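Local structure of cadherin-23 (Mus musculus, 5UZ8) at residues Glu159-Ala163 against Val173-Leu177; Arg220-Pro226 against Leu305-Met310; Asp249-Asn255 against Thr298-Glu302; Pro265-Phe270 against Arg290-Thr294. The protein probably mediates calcium-dependent cell adhesion through its chain of cadherin domains and serves mechanotransduction in hearing. All coordinates share one frame; numbering follows the deposited sequence. Where two conformers were deposited one is given.

Interaction 1 (Glu159-Ala163 against Val173-Leu177); sequences EGKFA and VLSSL
K161 and F162 meet L174 and L177 where one strand of a cadherin beta sandwich begins and its antiparallel neighbour ends. F162 and V173 are a non-hydrogen-bonded pair between edge strand 162-164 and strand 170-173. Next to this pair, L174 N gives a 2.7 Å backbone bond to K161 O, and S175 N adds a weak one to the same oxygen.

The K161 side chain is folded rather than extended. Its CG lies beside the backbone N (chi1 -49°), and further bends at chi2 and chi3 swing the amine toward the loop. There K161 NZ donates to S176 O at 2.9 Å and makes a weak bond to S175 OG at 3.2 Å. The methylene before it, K161 CE, rests 4.0 Å from L177 CD2.

S175 OG sits between its own backbone N and carbonyl carbon (chi1 58°). From there it donates to G160 O at 2.7 Å, tilted 29° from the carbonyl plane. One hydroxyl thus ties the G160 carbonyl to the lysine amine.

The F162 ring is buried. Y185 meets it edge-to-face, and I135 and L187 touch the F162 side chain. The F162 and L177 side chains cross at about a right angle, with F162 CZ 3.9 Å from L177 CD2. The L174 side chain packs along the 160-163 backbone: its CB meets A163 CB at 4.3 Å, and its CD2 methyl lies 3.6 Å from G160 O.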
loop_
_atom_site.group_PDB
_atom_site.type_symbol
_atom_site.label_atom_id
_atom_site.label_comp_id
_atom_site.label_asym_id
_atom_site.label_seq_id
_atom_site.Cartn_x
_atom_site.Cartn_y
_atom_site.Cartn_z
ATOM N N GLU A 159 2.989 -3.688 -12.739
ATOM C CA GLU A 159 2.639 -3.638 -14.166
ATOM C C GLU A 159 3.783 -3.066 -15.031
ATOM O O GLU A 159 3.586 -2.674 -16.178
ATOM C CB GLU A 159 1.323 -2.877 -14.367
ATOM C CG GLU A 159 0.180 -3.423 -13.509
ATOM C CD GLU A 159 -1.145 -2.680 -13.714
ATOM O OE1 GLU A 159 -1.407 -2.180 -14.860
ATOM O OE2 GLU A 159 -1.902 -2.601 -12.692
ATOM N N GLY A 160 4.983 -3.045 -14.459
ATOM C CA GLY A 160 6.111 -2.360 -15.080
ATOM C C GLY A 160 6.008 -0.845 -15.087
ATOM O O GLY A 160 6.892 -0.189 -15.658
ATOM N N LYS A 161 4.968 -0.283 -14.444
ATOM C CA LYS A 161 4.762 1.154 -14.413
ATOM C C LYS A 161 5.192 1.792 -13.094
ATOM O O LYS A 161 5.536 2.973 -13.093
ATOM C CB LYS A 161 3.278 1.499 -14.625
ATOM C CG LYS A 161 2.601 0.815 -15.817
ATOM C CD LYS A 161 3.435 0.851 -17.067
ATOM C CE LYS A 161 3.486 2.242 -17.628
ATOM N NZ LYS A 161 4.127 2.224 -18.983
ATOM N N PHE A 162 5.099 1.042 -12.001
ATOM C CA PHE A 162 5.422 1.515 -10.659
ATOM C C PHE A 162 6.312 0.530 -9.920
ATOM O O PHE A 162 6.272 -0.688 -10.170
ATOM C CB PHE A 162 4.143 1.697 -9.847
ATOM C CG PHE A 162 3.155 2.605 -10.510
ATOM C CD1 PHE A 162 3.316 3.969 -10.435
ATOM C CD2 PHE A 162 2.138 2.081 -11.310
ATOM C CE1 PHE A 162 2.454 4.825 -11.108
ATOM C CE2 PHE A 162 1.262 2.926 -11.958
ATOM C CZ PHE A 162 1.422 4.298 -11.853
ATOM N N ALA A 163 7.091 1.078 -8.994
ATOM C CA ALA A 163 7.963 0.298 -8.148
ATOM C C ALA A 163 7.923 0.855 -6.745
ATOM O O ALA A 163 7.614 2.035 -6.523
ATOM C CB ALA A 163 9.387 0.343 -8.667
ATOM N N VAL A 173 7.349 6.160 -10.068
ATOM C CA VAL A 173 7.067 5.905 -11.475
ATOM C C VAL A 173 8.242 5.144 -12.058
ATOM O O VAL A 173 9.361 5.639 -12.047
ATOM C CB VAL A 173 6.896 7.203 -12.266
ATOM C CG1 VAL A 173 6.619 6.888 -13.744
ATOM C CG2 VAL A 173 5.752 8.018 -11.683
ATOM N N LEU A 174 7.982 3.957 -12.597
ATOM C CA LEU A 174 9.051 3.100 -13.151
ATOM C C LEU A 174 9.184 3.268 -14.680
ATOM O O LEU A 174 10.265 3.118 -15.246
ATOM C CB LEU A 174 8.774 1.644 -12.746
ATOM C CG LEU A 174 9.726 0.545 -13.245
ATOM C CD1 LEU A 174 11.134 0.712 -12.667
ATOM C CD2 LEU A 174 9.145 -0.827 -12.924
ATOM N N SER A 175 8.076 3.537 -15.355
ATOM C CA SER A 175 8.114 3.899 -16.762
ATOM C C SER A 175 6.960 4.851 -17.092
ATOM O O SER A 175 6.024 5.007 -16.322
ATOM C CB SER A 175 8.016 2.662 -17.635
ATOM O OG SER A 175 6.810 2.019 -17.278
ATOM N N SER A 176 7.037 5.501 -18.242
ATOM C CA SER A 176 6.144 6.632 -18.500
ATOM C C SER A 176 4.669 6.203 -18.582
ATOM O O SER A 176 4.335 5.101 -19.032
ATOM C CB SER A 176 6.565 7.378 -19.769
ATOM O OG SER A 176 6.529 6.518 -20.866
ATOM N N LEU A 177 3.809 7.075 -18.093
ATOM C CA LEU A 177 2.394 6.851 -18.077
ATOM C C LEU A 177 1.769 7.444 -19.341
ATOM O O LEU A 177 2.372 8.246 -20.034
ATOM C CB LEU A 177 1.794 7.485 -16.817
ATOM C CG LEU A 177 2.432 6.971 -15.512
ATOM C CD1 LEU A 177 1.708 7.526 -14.293
ATOM C CD2 LEU A 177 2.517 5.447 -15.417
#

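Interaction 2 (Arg220-Pro226 against Leu305-Met310); sequences RPQFSKP and LWGTTM
L305 begins the contact by setting its CB 3.9 Å from P221 CD. R220 grips the W306 carbonyl side-on: R220 NE, at 2.8 Å, and R220 NH2, at 3.0 Å, donate to W306 O, which lies in the guanidinium plane. The indole is turned to run alongside the arginine (W306 chi1 61°). R220 NH2 lies over its face in a cation-pi contact, the guanidinium plane standing at 84° to the indole and not stacked flat. At G307 the CA-H points to P221 O, with 3.3 Å from G307 CA to that oxygen; a CB on G307 would clash with it. T308 turns its side chain away, but a water joins T308 O to F223 N. T309 uses both branches. Its CG2 methyl sits 3.5 Å from the F223 ring centroid, over the face, and its OG1 donates in plane to K225 O at 2.8 Å. With an alanine in place of F223, the T309 methyl would probably lose its ring support and a gap would open beside G307 O. M310 N bonds to P226 O at 3.1 Å. This leads into the parallel pairing of strands 227-233 and 306-316, the A' and G strands, as in other cadherin domains.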
loop_
_atom_site.group_PDB
_atom_site.type_symbol
_atom_site.label_atom_id
_atom_site.label_comp_id
_atom_site.label_asym_id
_atom_site.label_seq_id
_atom_site.Cartn_x
_atom_site.Cartn_y
_atom_site.Cartn_z
ATOM N N ARG A 220 -3.298 15.366 -30.776
ATOM C CA ARG A 220 -3.844 16.299 -31.725
ATOM C C ARG A 220 -5.071 15.677 -32.389
ATOM O O ARG A 220 -5.170 14.464 -32.522
ATOM C CB ARG A 220 -2.796 16.742 -32.767
ATOM C CG ARG A 220 -2.547 15.712 -33.844
ATOM C CD ARG A 220 -1.389 16.067 -34.728
ATOM N NE ARG A 220 -1.630 17.272 -35.506
ATOM C CZ ARG A 220 -0.799 17.721 -36.437
ATOM N NH1 ARG A 220 0.288 17.029 -36.763
ATOM N NH2 ARG A 220 -1.062 18.861 -37.079
ATOM N N PRO A 221 -6.025 16.514 -32.786
ATOM C CA PRO A 221 -7.173 16.062 -33.573
ATOM C C PRO A 221 -6.756 15.385 -34.879
ATOM O O PRO A 221 -5.753 15.794 -35.479
ATOM C CB PRO A 221 -7.908 17.353 -33.870
ATOM C CG PRO A 221 -7.515 18.271 -32.763
ATOM C CD PRO A 221 -6.087 17.956 -32.481
ATOM N N GLN A 222 -7.473 14.342 -35.274
ATOM C CA GLN A 222 -7.166 13.588 -36.501
ATOM C C GLN A 222 -8.402 13.413 -37.292
ATOM O O GLN A 222 -9.448 13.051 -36.727
ATOM C CB GLN A 222 -6.813 12.090 -36.252
ATOM C CG GLN A 222 -5.649 11.763 -35.449
ATOM C CD GLN A 222 -5.516 10.240 -35.351
ATOM O OE1 GLN A 222 -6.070 9.598 -34.432
ATOM N NE2 GLN A 222 -4.843 9.658 -36.330
ATOM N N PHE A 223 -8.256 13.546 -38.606
ATOM C CA PHE A 223 -9.233 12.986 -39.545
ATOM C C PHE A 223 -8.822 11.574 -40.025
ATOM O O PHE A 223 -7.645 11.180 -39.993
ATOM C CB PHE A 223 -9.386 13.934 -40.724
ATOM C CG PHE A 223 -9.971 15.270 -40.358
ATOM C CD1 PHE A 223 -11.346 15.475 -40.380
ATOM C CD2 PHE A 223 -9.159 16.325 -39.992
ATOM C CE1 PHE A 223 -11.893 16.713 -40.068
ATOM C CE2 PHE A 223 -9.693 17.578 -39.675
ATOM C CZ PHE A 223 -11.065 17.765 -39.703
ATOM N N SER A 224 -9.801 10.831 -40.521
ATOM C CA SER A 224 -9.596 9.427 -40.908
ATOM C C SER A 224 -8.711 9.239 -42.138
ATOM O O SER A 224 -8.061 8.204 -42.286
ATOM C CB SER A 224 -10.943 8.762 -41.169
ATOM O OG SER A 224 -11.581 9.363 -42.279
ATOM N N LYS A 225 -8.697 10.236 -43.023
ATOM C CA LYS A 225 -7.840 10.199 -44.195
ATOM C C LYS A 225 -7.475 11.618 -44.619
ATOM O O LYS A 225 -8.107 12.560 -44.178
ATOM C CB LYS A 225 -8.556 9.432 -45.322
ATOM C CG LYS A 225 -9.881 10.033 -45.748
ATOM C CD LYS A 225 -10.602 9.154 -46.754
ATOM C CE LYS A 225 -11.958 9.740 -47.074
ATOM N NZ LYS A 225 -12.613 9.052 -48.208
ATOM N N PRO A 226 -6.442 11.763 -45.459
ATOM C CA PRO A 226 -5.957 13.075 -45.825
ATOM C C PRO A 226 -6.729 13.795 -46.937
ATOM O O PRO A 226 -6.459 14.980 -47.181
ATOM C CB PRO A 226 -4.509 12.799 -46.258
ATOM C CG PRO A 226 -4.559 11.412 -46.835
ATOM C CD PRO A 226 -5.551 10.691 -45.959
ATOM N N LEU A 305 -4.289 22.238 -29.924
ATOM C CA LEU A 305 -3.697 21.433 -30.999
ATOM C C LEU A 305 -4.688 21.348 -32.152
ATOM O O LEU A 305 -5.902 21.317 -31.937
ATOM C CB LEU A 305 -3.366 20.013 -30.543
ATOM C CG LEU A 305 -2.452 19.921 -29.322
ATOM C CD1 LEU A 305 -2.259 18.485 -28.840
ATOM C CD2 LEU A 305 -1.137 20.625 -29.647
ATOM N N TRP A 306 -4.151 21.323 -33.362
ATOM C CA TRP A 306 -4.958 21.172 -34.589
ATOM C C TRP A 306 -4.567 19.948 -35.428
ATOM O O TRP A 306 -3.452 19.409 -35.324
ATOM C CB TRP A 306 -4.838 22.441 -35.473
ATOM C CG TRP A 306 -3.444 22.720 -35.914
ATOM C CD1 TRP A 306 -2.517 23.469 -35.234
ATOM C CD2 TRP A 306 -2.779 22.227 -37.080
ATOM N NE1 TRP A 306 -1.332 23.457 -35.892
ATOM C CE2 TRP A 306 -1.461 22.725 -37.043
ATOM C CE3 TRP A 306 -3.157 21.387 -38.141
ATOM C CZ2 TRP A 306 -0.511 22.428 -38.024
ATOM C CZ3 TRP A 306 -2.212 21.117 -39.148
ATOM C CH2 TRP A 306 -0.905 21.628 -39.071
ATOM N N GLY A 307 -5.518 19.541 -36.284
ATOM C CA GLY A 307 -5.307 18.562 -37.311
ATOM C C GLY A 307 -6.102 19.032 -38.529
ATOM O O GLY A 307 -7.081 19.765 -38.388
ATOM N N THR A 308 -5.673 18.620 -39.712
ATOM C CA THR A 308 -6.345 19.015 -40.938
ATOM C C THR A 308 -6.605 17.824 -41.864
ATOM O O THR A 308 -6.055 16.732 -41.702
ATOM C CB THR A 308 -5.559 20.061 -41.772
ATOM O OG1 THR A 308 -4.282 19.539 -42.142
ATOM C CG2 THR A 308 -5.385 21.372 -41.019
ATOM N N THR A 309 -7.479 18.073 -42.813
ATOM C CA THR A 309 -7.630 17.228 -43.978
ATOM C C THR A 309 -8.039 18.118 -45.138
ATOM O O THR A 309 -8.364 19.297 -44.937
ATOM C CB THR A 309 -8.652 16.114 -43.721
ATOM O OG1 THR A 309 -8.669 15.227 -44.843
ATOM C CG2 THR A 309 -10.030 16.669 -43.494
ATOM N N MET A 310 -7.952 17.565 -46.348
ATOM C CA MET A 310 -8.331 18.299 -47.541
ATOM C C MET A 310 -9.692 17.815 -48.027
ATOM O O MET A 310 -10.049 16.640 -47.861
ATOM C CB MET A 310 -7.255 18.160 -48.631
ATOM C CG MET A 310 -5.900 18.757 -48.245
ATOM S SD MET A 310 -6.017 20.444 -47.606
ATOM C CE MET A 310 -4.364 20.777 -46.988
HETATM O O HOH W 1 -5.760 14.891 -39.619
#

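Interaction 3 (Asp249-Asn255 against Thr298-Glu302); sequences DQDEGSN and TDGGE. With CA (calcium ion), chain E; CA (calcium ion), chain F.
The calcium site at a cadherin interdomain linker joins D249, D251 and N255 to D299. D249 and D251 form the Asp-X-Asp motif of the family. D249 binds one calcium with both carboxylate oxygens, OD1 at 2.6 Å and OD2 at 2.4 Å. D251 OD2 adds a bond of 2.4 Å, and the backbone oxygen N255 O one of 2.3 Å. From the other segment, D299 OD2 reaches the same ion at 2.3 Å.

D249 OD2 and D299 OD2 come within 3.1 Å, their carboxylate planes 54° apart. The shared ion probably offsets the repulsion between them. D251 bridges two ions, its OD1 binding a second calcium at 2.3 Å. N217 and C219 of the linker complete the first shell, while E127, E180, D215, V216 and D218 hold the second ion.

Asx turns orient D249 and D299. D251 N donates to D249 OD1 at 3.0 Å, and G301 N donates to D299 OD1 from above the carboxylate plane. D299 OD1 also accepts from L305 N. A weak bond from G300 N to S254 O links the loops directly. A water joins N255 OD1 to E302 N, while N255 ND2 is held by D215.

The first loop connects strands 241-244 and 259-263. The second leads from strand 290-298 to strand 306-316, so both loops meet at the linker end of the domain.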
loop_
_atom_site.group_PDB
_atom_site.type_symbol
_atom_site.label_atom_id
_atom_site.label_comp_id
_atom_site.label_asym_id
_atom_site.label_seq_id
_atom_site.Cartn_x
_atom_site.Cartn_y
_atom_site.Cartn_z
ATOM N N ASP A 249 -10.226 12.950 -31.266
ATOM C CA ASP A 249 -9.175 13.424 -30.382
ATOM C C ASP A 249 -9.233 12.583 -29.125
ATOM O O ASP A 249 -10.286 12.456 -28.514
ATOM C CB ASP A 249 -9.389 14.919 -30.091
ATOM C CG ASP A 249 -8.288 15.541 -29.247
ATOM O OD1 ASP A 249 -7.916 14.985 -28.184
ATOM O OD2 ASP A 249 -7.822 16.648 -29.609
ATOM N N GLN A 250 -8.112 11.945 -28.792
ATOM C CA GLN A 250 -8.069 10.915 -27.756
ATOM C C GLN A 250 -8.025 11.444 -26.312
ATOM O O GLN A 250 -8.165 10.677 -25.380
ATOM C CB GLN A 250 -6.870 10.008 -28.001
ATOM C CG GLN A 250 -6.923 9.260 -29.349
ATOM C CD GLN A 250 -8.203 8.509 -29.533
ATOM O OE1 GLN A 250 -8.487 7.590 -28.756
ATOM N NE2 GLN A 250 -8.955 8.824 -30.603
ATOM N N ASP A 251 -7.805 12.736 -26.149
ATOM C CA ASP A 251 -7.744 13.372 -24.824
ATOM C C ASP A 251 -9.114 13.440 -24.131
ATOM O O ASP A 251 -10.106 12.895 -24.605
ATOM C CB ASP A 251 -7.098 14.759 -24.944
ATOM C CG ASP A 251 -5.652 14.686 -25.379
ATOM O OD1 ASP A 251 -4.895 13.876 -24.785
ATOM O OD2 ASP A 251 -5.266 15.437 -26.318
ATOM N N GLU A 252 -9.127 14.045 -22.956
ATOM C CA GLU A 252 -10.294 14.115 -22.104
ATOM C C GLU A 252 -10.848 15.544 -22.026
ATOM O O GLU A 252 -10.101 16.519 -21.979
ATOM C CB GLU A 252 -9.880 13.649 -20.694
ATOM C CG GLU A 252 -11.029 13.503 -19.711
ATOM C CD GLU A 252 -10.615 12.891 -18.376
ATOM O OE1 GLU A 252 -9.421 12.744 -18.057
ATOM O OE2 GLU A 252 -11.521 12.558 -17.603
ATOM N N GLY A 253 -12.164 15.646 -21.912
ATOM C CA GLY A 253 -12.806 16.938 -21.598
ATOM C C GLY A 253 -12.504 17.997 -22.659
ATOM O O GLY A 253 -12.509 17.696 -23.861
ATOM N N SER A 254 -12.210 19.216 -22.210
ATOM C CA SER A 254 -11.909 20.306 -23.136
ATOM C C SER A 254 -10.722 19.975 -24.059
ATOM O O SER A 254 -10.682 20.451 -25.191
ATOM C CB SER A 254 -11.679 21.629 -22.383
ATOM O OG SER A 254 -10.606 21.512 -21.462
ATOM N N ASN A 255 -9.800 19.110 -23.608
ATOM C CA ASN A 255 -8.644 18.703 -24.420
ATOM C C ASN A 255 -9.001 17.903 -25.685
ATOM O O ASN A 255 -8.160 17.747 -26.576
ATOM C CB ASN A 255 -7.592 17.961 -23.575
ATOM C CG ASN A 255 -6.927 18.862 -22.544
ATOM O OD1 ASN A 255 -6.902 20.090 -22.708
ATOM N ND2 ASN A 255 -6.416 18.260 -21.448
ATOM N N THR A 298 -9.713 21.883 -34.289
ATOM C CA THR A 298 -8.851 22.401 -33.223
ATOM C C THR A 298 -9.463 21.994 -31.883
ATOM O O THR A 298 -10.670 22.176 -31.672
ATOM C CB THR A 298 -8.766 23.937 -33.320
ATOM O OG1 THR A 298 -8.274 24.309 -34.614
ATOM C CG2 THR A 298 -7.879 24.532 -32.272
ATOM N N ASP A 299 -8.635 21.482 -30.968
ATOM C CA ASP A 299 -9.135 21.099 -29.668
ATOM C C ASP A 299 -9.184 22.303 -28.721
ATOM O O ASP A 299 -8.821 23.444 -29.099
ATOM C CB ASP A 299 -8.390 19.881 -29.092
ATOM C CG ASP A 299 -6.936 20.157 -28.712
ATOM O OD1 ASP A 299 -6.550 21.311 -28.411
ATOM O OD2 ASP A 299 -6.172 19.163 -28.682
ATOM N N GLY A 300 -9.680 22.053 -27.510
ATOM C CA GLY A 300 -9.813 23.081 -26.489
ATOM C C GLY A 300 -8.700 23.144 -25.480
ATOM O O GLY A 300 -8.875 23.737 -24.396
ATOM N N GLY A 301 -7.548 22.570 -25.816
ATOM C CA GLY A 301 -6.381 22.631 -24.947
ATOM C C GLY A 301 -5.764 24.007 -24.937
ATOM O O GLY A 301 -6.145 24.861 -25.719
ATOM N N GLU A 302 -4.801 24.185 -24.045
ATOM C CA GLU A 302 -4.064 25.432 -23.872
ATOM C C GLU A 302 -2.555 25.149 -23.948
ATOM O O GLU A 302 -2.003 24.583 -23.018
ATOM C CB GLU A 302 -4.413 26.059 -22.517
ATOM C CG GLU A 302 -5.836 26.588 -22.500
ATOM C CD GLU A 302 -6.219 27.271 -21.197
ATOM O OE1 GLU A 302 -6.858 28.346 -21.270
ATOM O OE2 GLU A 302 -5.874 26.750 -20.114
HETATM CA CA CA E . -6.293 17.008 -27.761
HETATM CA CA CA F . -3.900 13.081 -22.886
HETATM O O HOH W 2 -8.197 23.328 -21.817
HETATM O O HOH W 3 -4.754 21.934 -21.918
#

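Interaction 4 (Pro265-Phe270 against Arg290-Thr294); sequences PGMEAF and RFNLT
F270 and F291 form the aromatic part of this contact, a T-shaped pair. The edge of F270 points at the face of F291, with ring centroids 4.9 Å apart and planes at 84°. F270 CE1 stands over the centre of the F291 ring, 3.6 Å from F291 CG.

A CH-pi contact uses a face of F270. L293 CD1 lies 4.0 Å from the F270 ring centroid, offset toward the rim. With L293 CG beside the backbone N (chi1 -55°), the branched end is sent toward the turn, CD1 over F270 and L293 CD2 against G266 CA at 3.4 Å. A side chain on G266 would collide with this second methyl and with the F291 ring.

Plain apolar contact completes the patch, with A269 CB 3.9 Å from F291 CE2. With a serine in place of F291, the F270 edge would probably lose its aromatic partner and a gap would open beside A269.

No hydrogen bond crosses between the segments. F270 N bonds to M267 O at 2.9 Å within the turn, A269 and F270 bond to Q282, and F291 and L293 pair with strand 306-316. Between these two segments the hold is therefore apolar and aromatic.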
loop_
_atom_site.group_PDB
_atom_site.type_symbol
_atom_site.label_atom_id
_atom_site.label_comp_id
_atom_site.label_asym_id
_atom_site.label_seq_id
_atom_site.Cartn_x
_atom_site.Cartn_y
_atom_site.Cartn_z
ATOM N N PRO A 265 -7.891 28.769 -50.384
ATOM C CA PRO A 265 -8.495 29.485 -51.516
ATOM C C PRO A 265 -9.996 29.317 -51.759
ATOM O O PRO A 265 -10.574 30.059 -52.554
ATOM C CB PRO A 265 -7.702 28.967 -52.726
ATOM C CG PRO A 265 -7.093 27.695 -52.252
ATOM C CD PRO A 265 -6.721 28.005 -50.849
ATOM N N GLY A 266 -10.647 28.391 -51.088
ATOM C CA GLY A 266 -12.094 28.333 -51.212
ATOM C C GLY A 266 -12.870 28.681 -49.972
ATOM O O GLY A 266 -14.087 28.491 -49.944
ATOM N N MET A 267 -12.220 29.147 -48.918
ATOM C CA MET A 267 -12.973 29.320 -47.712
ATOM C C MET A 267 -14.190 30.229 -47.988
ATOM O O MET A 267 -15.290 29.823 -47.655
ATOM C CB MET A 267 -12.135 29.769 -46.539
ATOM C CG MET A 267 -11.535 31.136 -46.670
ATOM S SD MET A 267 -10.254 31.256 -45.428
ATOM C CE MET A 267 -11.234 31.553 -43.958
ATOM N N GLU A 268 -14.011 31.349 -48.702
ATOM C CA GLU A 268 -15.100 32.332 -48.931
ATOM C C GLU A 268 -16.409 31.811 -49.580
ATOM O O GLU A 268 -17.473 32.403 -49.395
ATOM C CB GLU A 268 -14.564 33.548 -49.720
ATOM C CG GLU A 268 -14.217 33.327 -51.217
ATOM C CD GLU A 268 -13.118 32.279 -51.500
ATOM O OE1 GLU A 268 -12.111 32.209 -50.727
ATOM O OE2 GLU A 268 -13.267 31.498 -52.506
ATOM N N ALA A 269 -16.325 30.715 -50.336
ATOM C CA ALA A 269 -17.497 30.123 -50.974
ATOM C C ALA A 269 -18.239 29.090 -50.103
ATOM O O ALA A 269 -19.321 28.630 -50.493
ATOM C CB ALA A 269 -17.132 29.502 -52.306
ATOM N N PHE A 270 -17.655 28.707 -48.975
ATOM C CA PHE A 270 -18.250 27.707 -48.092
ATOM C C PHE A 270 -18.173 28.144 -46.636
ATOM O O PHE A 270 -17.448 29.080 -46.298
ATOM C CB PHE A 270 -17.490 26.380 -48.237
ATOM C CG PHE A 270 -17.522 25.809 -49.628
ATOM C CD1 PHE A 270 -16.608 26.206 -50.573
ATOM C CD2 PHE A 270 -18.502 24.894 -49.994
ATOM C CE1 PHE A 270 -16.665 25.718 -51.857
ATOM C CE2 PHE A 270 -18.551 24.374 -51.277
ATOM C CZ PHE A 270 -17.633 24.785 -52.212
ATOM N N ARG A 290 -13.974 24.497 -59.015
ATOM C CA ARG A 290 -13.368 23.365 -58.301
ATOM C C ARG A 290 -12.588 23.922 -57.116
ATOM O O ARG A 290 -11.861 24.905 -57.253
ATOM C CB ARG A 290 -12.385 22.599 -59.159
ATOM C CG ARG A 290 -12.964 22.033 -60.455
ATOM C CD ARG A 290 -12.202 20.775 -60.938
ATOM N NE ARG A 290 -10.955 20.533 -60.194
ATOM C CZ ARG A 290 -10.585 19.380 -59.611
ATOM N NH1 ARG A 290 -11.322 18.258 -59.710
ATOM N NH2 ARG A 290 -9.426 19.332 -58.948
ATOM N N PHE A 291 -12.741 23.290 -55.970
ATOM C CA PHE A 291 -12.156 23.792 -54.749
ATOM C C PHE A 291 -11.381 22.651 -54.098
ATOM O O PHE A 291 -11.860 21.506 -54.129
ATOM C CB PHE A 291 -13.247 24.241 -53.806
ATOM C CG PHE A 291 -14.153 25.283 -54.378
ATOM C CD1 PHE A 291 -15.284 24.918 -55.101
ATOM C CD2 PHE A 291 -13.858 26.627 -54.235
ATOM C CE1 PHE A 291 -16.119 25.871 -55.641
ATOM C CE2 PHE A 291 -14.714 27.586 -54.750
ATOM C CZ PHE A 291 -15.830 27.206 -55.472
ATOM N N ASN A 292 -10.193 22.959 -53.572
ATOM C CA ASN A 292 -9.548 22.037 -52.618
ATOM C C ASN A 292 -9.377 22.809 -51.320
ATOM O O ASN A 292 -8.493 23.623 -51.153
ATOM C CB ASN A 292 -8.250 21.395 -53.118
ATOM C CG ASN A 292 -7.977 20.027 -52.455
ATOM O OD1 ASN A 292 -8.789 19.515 -51.699
ATOM N ND2 ASN A 292 -6.835 19.448 -52.754
ATOM N N LEU A 293 -10.323 22.557 -50.430
ATOM C CA LEU A 293 -10.444 23.264 -49.155
ATOM C C LEU A 293 -9.596 22.561 -48.122
ATOM O O LEU A 293 -9.327 21.336 -48.244
ATOM C CB LEU A 293 -11.881 23.256 -48.673
ATOM C CG LEU A 293 -12.918 23.801 -49.657
ATOM C CD1 LEU A 293 -14.354 23.653 -49.140
ATOM C CD2 LEU A 293 -12.593 25.237 -49.951
ATOM N N THR A 294 -9.140 23.325 -47.140
ATOM C CA THR A 294 -8.467 22.748 -45.995
ATOM C C THR A 294 -9.406 22.835 -44.814
ATOM O O THR A 294 -9.873 23.937 -44.480
ATOM C CB THR A 294 -7.175 23.508 -45.683
ATOM O OG1 THR A 294 -6.280 23.340 -46.776
ATOM C CG2 THR A 294 -6.527 22.918 -44.461
#

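Interactions 3 and 4 are nested inside the loop of chain closed by interaction 2, in the domain whose calcium loops form the linker end. Interaction 1 lies in the preceding cadherin domain. Interactions 2 and 3 touch directly: they share D299 as a meeting point, and P221 CG packs 3.6 Å from D249 OD2. Interaction 4 joins interaction 2 through neighbouring strands 290-298 and 306-316, their centres about 17 Å apart. It lies farther from the calcium loops, with centres of interactions 3 and 4 about 26 Å apart. Interactions 1 and 3 do not touch; their nearest atoms are about 10 Å apart. Both approach the linker glutathione, which touches Q250 and lies about 4 Å from the S176 side chain.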